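Long-range contact in putative enoyl-CoA hydratase/isomerase (Acinetobacter baumannii, PDB 3FDU), which probably hydrates or isomerises the double bond of enoyl-CoA thioesters, as a member of the crotonase (enoyl-CoA hydratase/isomerase) superfamily: residues 128-133 with 170-175. The protein carries 4 engineered substitutions. Numbering follows the deposited sequence. Where two conformers were deposited one is given.
Sequences NTALFQ and FNAETA
Phe132 and Phe170 form an antiparallel hydrogen-bonded pair, with Phe132 N donating to Phe170 O and Phe170 N to Phe132 O, each at 2.9 Å. This pair joins strand 131-133 to strand 169-170 in the small three-stranded sheet of the crotonase fold. Strand 109-111 pairs with the other edge of strand 131-133. Both phenylalanine side chains lie on the same face of the sheet. Phe170 CG sits between its backbone N and carbonyl carbon (chi1 62°), which lays the ring flat against Phe132 CB. Phe132 CB rests over one face of that ring, a CH-pi contact 3.5 Å from the Phe170 ring centroid. The two ring planes are only 16° apart, but the rings are strongly offset, with little face-to-face overlap. Ala175 CB packs over one face of the Phe132 ring, 3.5 Å from Phe132 CE2. Phe170 O and Ala172 CA lie at the edge of the same ring. Val106, Ala110 and Val181 also touch the side chain of Phe132, a buried residue. Beyond the strand pair, the chain turns directly into helix 172-177. Asn171 is its N-cap: its OD1 accepts from Thr174 N at 2.9 Å, an almost straight bond. One water continues the link between the backbones, accepting from Ala172 N and donating to Asn128 O and to Ala130 O, the last at 2.8 Å from the water oxygen.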
loop_
_atom_site.group_PDB
_atom_site.type_symbol
_atom_site.label_atom_id
_atom_site.label_comp_id
_atom_site.label_asym_id
_atom_site.label_seq_id
_atom_site.Cartn_x
_atom_site.Cartn_y
_atom_site.Cartn_z
ATOM N N ASN A 128 3.760 21.006 10.973
ATOM C CA ASN A 128 3.698 21.544 9.624
ATOM C C ASN A 128 5.019 22.149 9.178
ATOM O O ASN A 128 5.166 22.578 8.013
ATOM C CB ASN A 128 2.589 22.596 9.507
ATOM C CG ASN A 128 1.952 22.627 8.106
ATOM O OD1 ASN A 128 1.864 21.605 7.415
ATOM N ND2 ASN A 128 1.408 23.786 7.738
ATOM N N THR A 129 5.969 22.226 10.099
ATOM C CA THR A 129 7.306 22.747 9.741
ATOM C C THR A 129 8.184 21.662 9.066
ATOM O O THR A 129 9.278 21.957 8.562
ATOM C CB THR A 129 8.127 23.263 10.973
ATOM O OG1 THR A 129 8.602 22.151 11.765
ATOM C CG2 THR A 129 7.321 24.237 11.873
ATOM N N ALA A 130 7.709 20.422 9.063
ATOM C CA ALA A 130 8.500 19.318 8.529
ATOM C C ALA A 130 8.726 19.401 7.013
ATOM O O ALA A 130 7.805 19.613 6.239
ATOM C CB ALA A 130 7.867 18.012 8.899
ATOM N N LEU A 131 9.972 19.205 6.600
ATOM C CA LEU A 131 10.313 19.253 5.195
ATOM C C LEU A 131 11.131 18.011 4.878
ATOM O O LEU A 131 12.246 17.855 5.374
ATOM C CB LEU A 131 11.137 20.521 4.863
ATOM C CG LEU A 131 10.303 21.836 4.875
ATOM C CD1 LEU A 131 11.301 22.979 4.712
ATOM C CD2 LEU A 131 9.165 21.872 3.798
ATOM N N PHE A 132 10.584 17.160 4.038
ATOM C CA PHE A 132 11.166 15.837 3.791
ATOM C C PHE A 132 11.830 15.776 2.403
ATOM O O PHE A 132 11.416 16.453 1.474
ATOM C CB PHE A 132 10.088 14.759 3.827
ATOM C CG PHE A 132 9.269 14.705 5.108
ATOM C CD1 PHE A 132 9.648 13.857 6.144
ATOM C CD2 PHE A 132 8.100 15.450 5.247
ATOM C CE1 PHE A 132 8.888 13.773 7.320
ATOM C CE2 PHE A 132 7.327 15.389 6.430
ATOM C CZ PHE A 132 7.719 14.551 7.475
ATOM N N GLN A 133 12.803 14.869 2.250
ATOM C CA GLN A 133 13.366 14.624 0.929
ATOM C C GLN A 133 14.111 13.293 0.922
ATOM O O GLN A 133 14.714 12.916 1.934
ATOM C CB GLN A 133 14.342 15.760 0.544
ATOM C CG GLN A 133 14.879 15.627 -0.945
ATOM C CD GLN A 133 15.987 16.652 -1.170
ATOM O OE1 GLN A 133 16.547 17.166 -0.200
ATOM N NE2 GLN A 133 16.262 16.977 -2.418
ATOM N N PHE A 170 9.288 17.580 -0.182
ATOM C CA PHE A 170 7.838 17.414 -0.013
ATOM C C PHE A 170 7.414 17.753 1.415
ATOM O O PHE A 170 8.230 17.687 2.341
ATOM C CB PHE A 170 7.317 16.036 -0.498
ATOM C CG PHE A 170 7.899 14.794 0.265
ATOM C CD1 PHE A 170 7.200 14.212 1.355
ATOM C CD2 PHE A 170 9.119 14.219 -0.144
ATOM C CE1 PHE A 170 7.715 13.063 2.033
ATOM C CE2 PHE A 170 9.642 13.062 0.522
ATOM C CZ PHE A 170 8.941 12.519 1.639
ATOM N N ASN A 171 6.142 18.152 1.603
ATOM C CA ASN A 171 5.776 18.738 2.868
ATOM C C ASN A 171 5.083 17.699 3.749
ATOM O O ASN A 171 5.039 16.493 3.397
ATOM C CB ASN A 171 4.869 19.963 2.670
ATOM C CG ASN A 171 3.597 19.621 1.879
ATOM O OD1 ASN A 171 3.120 18.480 1.918
ATOM N ND2 ASN A 171 3.055 20.596 1.156
ATOM N N ALA A 172 4.596 18.124 4.916
ATOM C CA ALA A 172 3.995 17.141 5.833
ATOM C C ALA A 172 2.693 16.548 5.276
ATOM O O ALA A 172 2.380 15.385 5.507
ATOM C CB ALA A 172 3.782 17.750 7.249
ATOM N N GLU A 173 1.930 17.316 4.505
ATOM C CA GLU A 173 0.683 16.797 3.944
ATOM C C GLU A 173 0.948 15.695 2.926
ATOM O O GLU A 173 0.215 14.721 2.846
ATOM C CB GLU A 173 -0.132 17.930 3.305
ATOM C CG GLU A 173 -0.694 18.962 4.300
ATOM C CD GLU A 173 0.364 19.865 4.983
ATOM O OE1 GLU A 173 1.486 20.100 4.438
ATOM O OE2 GLU A 173 0.041 20.356 6.095
ATOM N N THR A 174 1.973 15.877 2.097
ATOM C CA THR A 174 2.407 14.821 1.165
ATOM C C THR A 174 2.876 13.574 1.959
ATOM O O THR A 174 2.507 12.464 1.600
ATOM C CB THR A 174 3.561 15.318 0.240
ATOM O OG1 THR A 174 3.037 16.348 -0.627
ATOM C CG2 THR A 174 4.145 14.156 -0.669
ATOM N N ALA A 175 3.666 13.774 3.018
ATOM C CA ALA A 175 4.194 12.652 3.791
ATOM C C ALA A 175 3.042 11.941 4.467
ATOM O O ALA A 175 3.035 10.727 4.560
ATOM C CB ALA A 175 5.219 13.135 4.877
HETATM O O HOH W 1 5.207 20.704 5.820
#